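Local coordinates for initiator protein NS1 (PDB 4R94) that nicks DNA at the viral replication origin through its N-terminal endonuclease domain and unwinds it as an ATP-driven helicase to initiate parvovirus replication, at residues Y6-K18 and L240-Y252. Sequence-based numbering, arbitrary orientation.
Sequences YSDEVLGATNWLK and LKEGERHLVSKLY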
loop_
_atom_site.group_PDB
_atom_site.type_symbol
_atom_site.label_atom_id
_atom_site.label_comp_id
_atom_site.label_asym_id
_atom_site.label_seq_id
_atom_site.Cartn_x
_atom_site.Cartn_y
_atom_site.Cartn_z
ATOM N N TYR A 6 -22.810 18.181 -4.749
ATOM C CA TYR A 6 -21.553 17.435 -4.762
ATOM C C TYR A 6 -21.376 16.678 -6.066
ATOM O O TYR A 6 -22.351 16.258 -6.689
ATOM C CB TYR A 6 -21.491 16.461 -3.587
ATOM C CG TYR A 6 -21.686 17.127 -2.251
ATOM C CD1 TYR A 6 -22.862 16.960 -1.533
ATOM C CD2 TYR A 6 -20.698 17.940 -1.714
ATOM C CE1 TYR A 6 -23.046 17.576 -0.310
ATOM C CE2 TYR A 6 -20.872 18.561 -0.491
ATOM C CZ TYR A 6 -22.047 18.375 0.206
ATOM O OH TYR A 6 -22.221 18.994 1.423
ATOM N N SER A 7 -20.122 16.499 -6.471
ATOM C CA SER A 7 -19.819 15.813 -7.717
ATOM C C SER A 7 -20.262 14.364 -7.630
ATOM O O SER A 7 -20.350 13.803 -6.534
ATOM C CB SER A 7 -18.326 15.893 -8.033
ATOM O OG SER A 7 -17.570 15.063 -7.163
ATOM N N ASP A 8 -20.546 13.761 -8.780
ATOM C CA ASP A 8 -20.909 12.351 -8.824
ATOM C C ASP A 8 -19.777 11.499 -8.263
ATOM O O ASP A 8 -20.015 10.455 -7.659
ATOM C CB ASP A 8 -21.233 11.903 -10.248
ATOM C CG ASP A 8 -22.332 12.727 -10.884
ATOM O OD1 ASP A 8 -22.918 13.582 -10.186
ATOM O OD2 ASP A 8 -22.612 12.508 -12.082
ATOM N N GLU A 9 -18.548 11.963 -8.471
ATOM C CA GLU A 9 -17.366 11.245 -8.014
ATOM C C GLU A 9 -17.322 11.176 -6.490
ATOM O O GLU A 9 -17.035 10.124 -5.921
ATOM C CB GLU A 9 -16.099 11.909 -8.558
ATOM C CG GLU A 9 -15.890 11.723 -10.068
ATOM C CD GLU A 9 -16.811 12.590 -10.935
ATOM O OE1 GLU A 9 -17.233 13.679 -10.484
ATOM O OE2 GLU A 9 -17.102 12.177 -12.084
ATOM N N VAL A 10 -17.604 12.299 -5.837
ATOM C CA VAL A 10 -17.613 12.351 -4.380
ATOM C C VAL A 10 -18.800 11.559 -3.837
ATOM O O VAL A 10 -18.649 10.742 -2.919
ATOM C CB VAL A 10 -17.651 13.808 -3.885
ATOM C CG1 VAL A 10 -18.025 13.885 -2.403
ATOM C CG2 VAL A 10 -16.318 14.495 -4.153
ATOM N N LEU A 11 -19.977 11.769 -4.422
ATOM C CA LEU A 11 -21.155 11.003 -4.028
ATOM C C LEU A 11 -20.938 9.507 -4.243
ATOM O O LEU A 11 -21.265 8.694 -3.376
ATOM C CB LEU A 11 -22.390 11.465 -4.809
ATOM C CG LEU A 11 -22.932 12.856 -4.492
ATOM C CD1 LEU A 11 -24.074 13.187 -5.432
ATOM C CD2 LEU A 11 -23.396 12.914 -3.057
ATOM N N GLY A 12 -20.365 9.149 -5.390
ATOM C CA GLY A 12 -20.132 7.758 -5.727
ATOM C C GLY A 12 -19.184 7.071 -4.763
ATOM O O GLY A 12 -19.424 5.935 -4.347
ATOM N N ALA A 13 -18.098 7.757 -4.417
ATOM C CA ALA A 13 -17.133 7.212 -3.469
ATOM C C ALA A 13 -17.757 7.026 -2.081
ATOM O O ALA A 13 -17.581 5.980 -1.444
ATOM C CB ALA A 13 -15.905 8.112 -3.388
ATOM N N THR A 14 -18.493 8.034 -1.624
ATOM C CA THR A 14 -19.155 7.966 -0.321
ATOM C C THR A 14 -20.108 6.766 -0.247
ATOM O O THR A 14 -20.068 5.978 0.704
ATOM C CB THR A 14 -19.934 9.263 -0.017
ATOM O OG1 THR A 14 -19.075 10.401 -0.170
ATOM C CG2 THR A 14 -20.478 9.231 1.420
ATOM N N ASN A 15 -20.946 6.615 -1.269
ATOM C CA ASN A 15 -21.898 5.507 -1.316
ATOM C C ASN A 15 -21.228 4.139 -1.359
ATOM O O ASN A 15 -21.672 3.204 -0.694
ATOM C CB ASN A 15 -22.835 5.657 -2.516
ATOM C CG ASN A 15 -23.858 6.761 -2.321
ATOM O OD1 ASN A 15 -24.245 7.079 -1.188
ATOM N ND2 ASN A 15 -24.309 7.350 -3.425
ATOM N N TRP A 16 -20.161 4.021 -2.142
ATOM C CA TRP A 16 -19.427 2.769 -2.254
ATOM C C TRP A 16 -18.826 2.353 -0.906
ATOM O O TRP A 16 -18.889 1.178 -0.520
ATOM C CB TRP A 16 -18.337 2.915 -3.326
ATOM C CG TRP A 16 -17.582 1.677 -3.706
ATOM C CD1 TRP A 16 -17.941 0.741 -4.647
ATOM C CD2 TRP A 16 -16.297 1.277 -3.216
ATOM N NE1 TRP A 16 -16.971 -0.226 -4.742
ATOM C CE2 TRP A 16 -15.952 0.079 -3.877
ATOM C CE3 TRP A 16 -15.407 1.812 -2.281
ATOM C CZ2 TRP A 16 -14.754 -0.593 -3.626
ATOM C CZ3 TRP A 16 -14.225 1.141 -2.033
ATOM C CH2 TRP A 16 -13.910 -0.048 -2.697
ATOM N N LEU A 17 -18.272 3.321 -0.178
ATOM C CA LEU A 17 -17.663 3.026 1.112
ATOM C C LEU A 17 -18.721 2.712 2.161
ATOM O O LEU A 17 -18.540 1.811 2.975
ATOM C CB LEU A 17 -16.789 4.190 1.585
ATOM C CG LEU A 17 -15.539 4.487 0.763
ATOM C CD1 LEU A 17 -14.953 5.841 1.166
ATOM C CD2 LEU A 17 -14.514 3.363 0.931
ATOM N N LYS A 18 -19.827 3.446 2.135
ATOM C CA LYS A 18 -20.875 3.234 3.125
ATOM C C LYS A 18 -21.509 1.852 2.968
ATOM O O LYS A 18 -21.851 1.201 3.956
ATOM C CB LYS A 18 -21.941 4.332 3.033
ATOM C CG LYS A 18 -22.756 4.482 4.309
ATOM C CD LYS A 18 -21.879 4.978 5.459
ATOM C CE LYS A 18 -22.676 5.187 6.726
ATOM N NZ LYS A 18 -21.864 5.807 7.810
ATOM N N LEU A 240 -9.545 11.232 -6.311
ATOM C CA LEU A 240 -9.983 12.327 -5.447
ATOM C C LEU A 240 -8.837 13.213 -4.951
ATOM O O LEU A 240 -7.816 12.721 -4.465
ATOM C CB LEU A 240 -10.745 11.779 -4.237
ATOM C CG LEU A 240 -11.981 10.927 -4.522
ATOM C CD1 LEU A 240 -12.677 10.551 -3.206
ATOM C CD2 LEU A 240 -12.936 11.680 -5.442
ATOM N N LYS A 241 -9.032 14.528 -5.055
ATOM C CA LYS A 241 -8.111 15.507 -4.489
ATOM C C LYS A 241 -8.316 15.549 -2.972
ATOM O O LYS A 241 -9.340 15.068 -2.491
ATOM C CB LYS A 241 -8.347 16.878 -5.116
ATOM C CG LYS A 241 -8.186 16.881 -6.641
ATOM C CD LYS A 241 -8.662 18.187 -7.272
ATOM C CE LYS A 241 -8.169 18.288 -8.714
ATOM N NZ LYS A 241 -8.445 17.045 -9.485
ATOM N N GLU A 242 -7.363 16.120 -2.226
ATOM C CA GLU A 242 -7.458 16.092 -0.758
ATOM C C GLU A 242 -8.769 16.697 -0.268
ATOM O O GLU A 242 -9.410 16.150 0.621
ATOM C CB GLU A 242 -6.295 16.822 -0.063
ATOM C CG GLU A 242 -6.337 16.561 1.462
ATOM C CD GLU A 242 -5.380 17.378 2.328
ATOM O OE1 GLU A 242 -4.279 17.751 1.873
ATOM O OE2 GLU A 242 -5.745 17.634 3.506
ATOM N N GLY A 243 -9.168 17.816 -0.860
ATOM C CA GLY A 243 -10.403 18.471 -0.464
ATOM C C GLY A 243 -11.610 17.580 -0.664
ATOM O O GLY A 243 -12.521 17.567 0.152
ATOM N N GLU A 244 -11.598 16.807 -1.744
ATOM C CA GLU A 244 -12.710 15.923 -2.065
ATOM C C GLU A 244 -12.757 14.737 -1.103
ATOM O O GLU A 244 -13.825 14.225 -0.782
ATOM C CB GLU A 244 -12.603 15.435 -3.517
ATOM C CG GLU A 244 -12.732 16.573 -4.538
ATOM C CD GLU A 244 -12.502 16.133 -5.978
ATOM O OE1 GLU A 244 -11.498 15.438 -6.254
ATOM O OE2 GLU A 244 -13.329 16.496 -6.843
ATOM N N ARG A 245 -11.583 14.288 -0.674
ATOM C CA ARG A 245 -11.500 13.186 0.272
ATOM C C ARG A 245 -12.121 13.594 1.613
ATOM O O ARG A 245 -12.854 12.824 2.232
ATOM C CB ARG A 245 -10.038 12.755 0.448
ATOM C CG ARG A 245 -9.454 12.043 -0.790
ATOM C CD ARG A 245 -7.928 12.092 -0.793
ATOM N NE ARG A 245 -7.360 11.480 0.409
ATOM C CZ ARG A 245 -6.845 10.257 0.459
ATOM N NH1 ARG A 245 -6.831 9.485 -0.632
ATOM N NH2 ARG A 245 -6.358 9.798 1.609
ATOM N N HIS A 246 -11.832 14.813 2.053
ATOM C CA HIS A 246 -12.430 15.314 3.293
ATOM C C HIS A 246 -13.940 15.490 3.145
ATOM O O HIS A 246 -14.690 15.230 4.085
ATOM C CB HIS A 246 -11.765 16.625 3.709
ATOM C CG HIS A 246 -10.313 16.480 4.036
ATOM N ND1 HIS A 246 -9.821 15.414 4.753
ATOM C CD2 HIS A 246 -9.244 17.248 3.718
ATOM C CE1 HIS A 246 -8.508 15.540 4.879
ATOM N NE2 HIS A 246 -8.138 16.643 4.260
ATOM N N LEU A 247 -14.399 15.916 1.969
ATOM C CA LEU A 247 -15.839 15.933 1.710
ATOM C C LEU A 247 -16.463 14.535 1.821
ATOM O O LEU A 247 -17.551 14.381 2.369
ATOM C CB LEU A 247 -16.150 16.515 0.332
ATOM C CG LEU A 247 -16.039 18.017 0.094
ATOM C CD1 LEU A 247 -16.548 18.330 -1.309
ATOM C CD2 LEU A 247 -16.823 18.786 1.136
ATOM N N VAL A 248 -15.789 13.515 1.298
ATOM C CA VAL A 248 -16.283 12.148 1.461
ATOM C C VAL A 248 -16.462 11.753 2.935
ATOM O O VAL A 248 -17.477 11.168 3.301
ATOM C CB VAL A 248 -15.339 11.130 0.771
ATOM C CG1 VAL A 248 -15.760 9.702 1.123
ATOM C CG2 VAL A 248 -15.376 11.344 -0.730
ATOM N N SER A 249 -15.478 12.063 3.771
ATOM C CA SER A 249 -15.578 11.783 5.200
ATOM C C SER A 249 -16.785 12.482 5.796
ATOM O O SER A 249 -17.533 11.888 6.568
ATOM C CB SER A 249 -14.314 12.219 5.935
ATOM O OG SER A 249 -13.193 11.497 5.452
ATOM N N LYS A 250 -16.969 13.740 5.411
ATOM C CA LYS A 250 -18.059 14.565 5.944
ATOM C C LYS A 250 -19.421 13.982 5.565
ATOM O O LYS A 250 -20.318 13.864 6.412
ATOM C CB LYS A 250 -17.919 16.005 5.438
ATOM C CG LYS A 250 -19.021 16.954 5.901
ATOM C CD LYS A 250 -18.882 18.311 5.209
ATOM C CE LYS A 250 -19.982 19.269 5.637
ATOM N NZ LYS A 250 -19.930 19.535 7.101
ATOM N N LEU A 251 -19.567 13.590 4.302
ATOM C CA LEU A 251 -20.815 13.004 3.824
ATOM C C LEU A 251 -21.058 11.613 4.406
ATOM O O LEU A 251 -22.197 11.184 4.583
ATOM C CB LEU A 251 -20.822 12.933 2.295
ATOM C CG LEU A 251 -20.940 14.276 1.573
ATOM C CD1 LEU A 251 -20.847 14.097 0.062
ATOM C CD2 LEU A 251 -22.244 14.954 1.950
ATOM N N TYR A 252 -19.977 10.902 4.696
ATOM C CA TYR A 252 -20.074 9.519 5.144
ATOM C C TYR A 252 -20.698 9.482 6.529
ATOM O O TYR A 252 -21.391 8.535 6.878
ATOM C CB TYR A 252 -18.685 8.883 5.150
ATOM C CG TYR A 252 -18.589 7.407 5.496
ATOM C CD1 TYR A 252 -18.486 6.985 6.817
ATOM C CD2 TYR A 252 -18.519 6.444 4.498
ATOM C CE1 TYR A 252 -18.361 5.641 7.137
ATOM C CE2 TYR A 252 -18.391 5.103 4.807
ATOM C CZ TYR A 252 -18.306 4.708 6.125
ATOM O OH TYR A 252 -18.172 3.376 6.425
HETATM O O HOH W 1 -14.833 14.974 -8.150
#
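Lys-18 lies over the ring of Tyr-252 and bonds to the carbonyl oxygen of the same residue. Its CG stands anti to the backbone N (chi1 -159°) and the chain then bends at chi2, which carries CD over the middle of the ring, 3.6 Å from the centroid of the Tyr-252 ring, in a CH-pi contact. NZ follows over the same ring as a cation-pi partner and donates to Tyr-252 O at 2.9 Å, tilted somewhat from the carbonyl plane. Leu-17 meets the edge of this ring with its backbone carbon, while Tyr-252 OH bonds to Asn-205 on helix 203-211, the helix that also carries the nuclease tyrosine, Tyr-210.

Midway, helices 8-18 and 242-252 interlock through two reciprocal insertions. Val-10 enters the gap framed by Glu-244, Leu-247, Val-248 and Leu-251, with CG1 3.8 Å from Leu-251 CD1; Val-248 in turn sits among Val-10, Ala-13, Thr-14 and Leu-17. Thr-14 OG1 turns back to donate to Val-10 O, 2.8 Å away, from the opposite face of the carbonyl plane to Thr-14 N; its methyl CG2 packs on the backbone N of Tyr-252 at 3.7 Å.

At the start of 6-18, Tyr-6 lies against Leu-251, near the C-terminal end of helix 242-252; Leu-251 CD1 sits over one ring face, offset toward the rim, while CD2 lies 3.6 Å from Tyr-6 CE1. Ser-7, the N-cap of helix 8-18, accepts from Val-10 N through OG, and the same OG is linked through one water to Glu-244 OE2. With axes 9.1 Å apart and crossing at -49°, this is a knobs-into-holes helix pair, joining the two ends of the NS1 nickase domain beside helix 203-211.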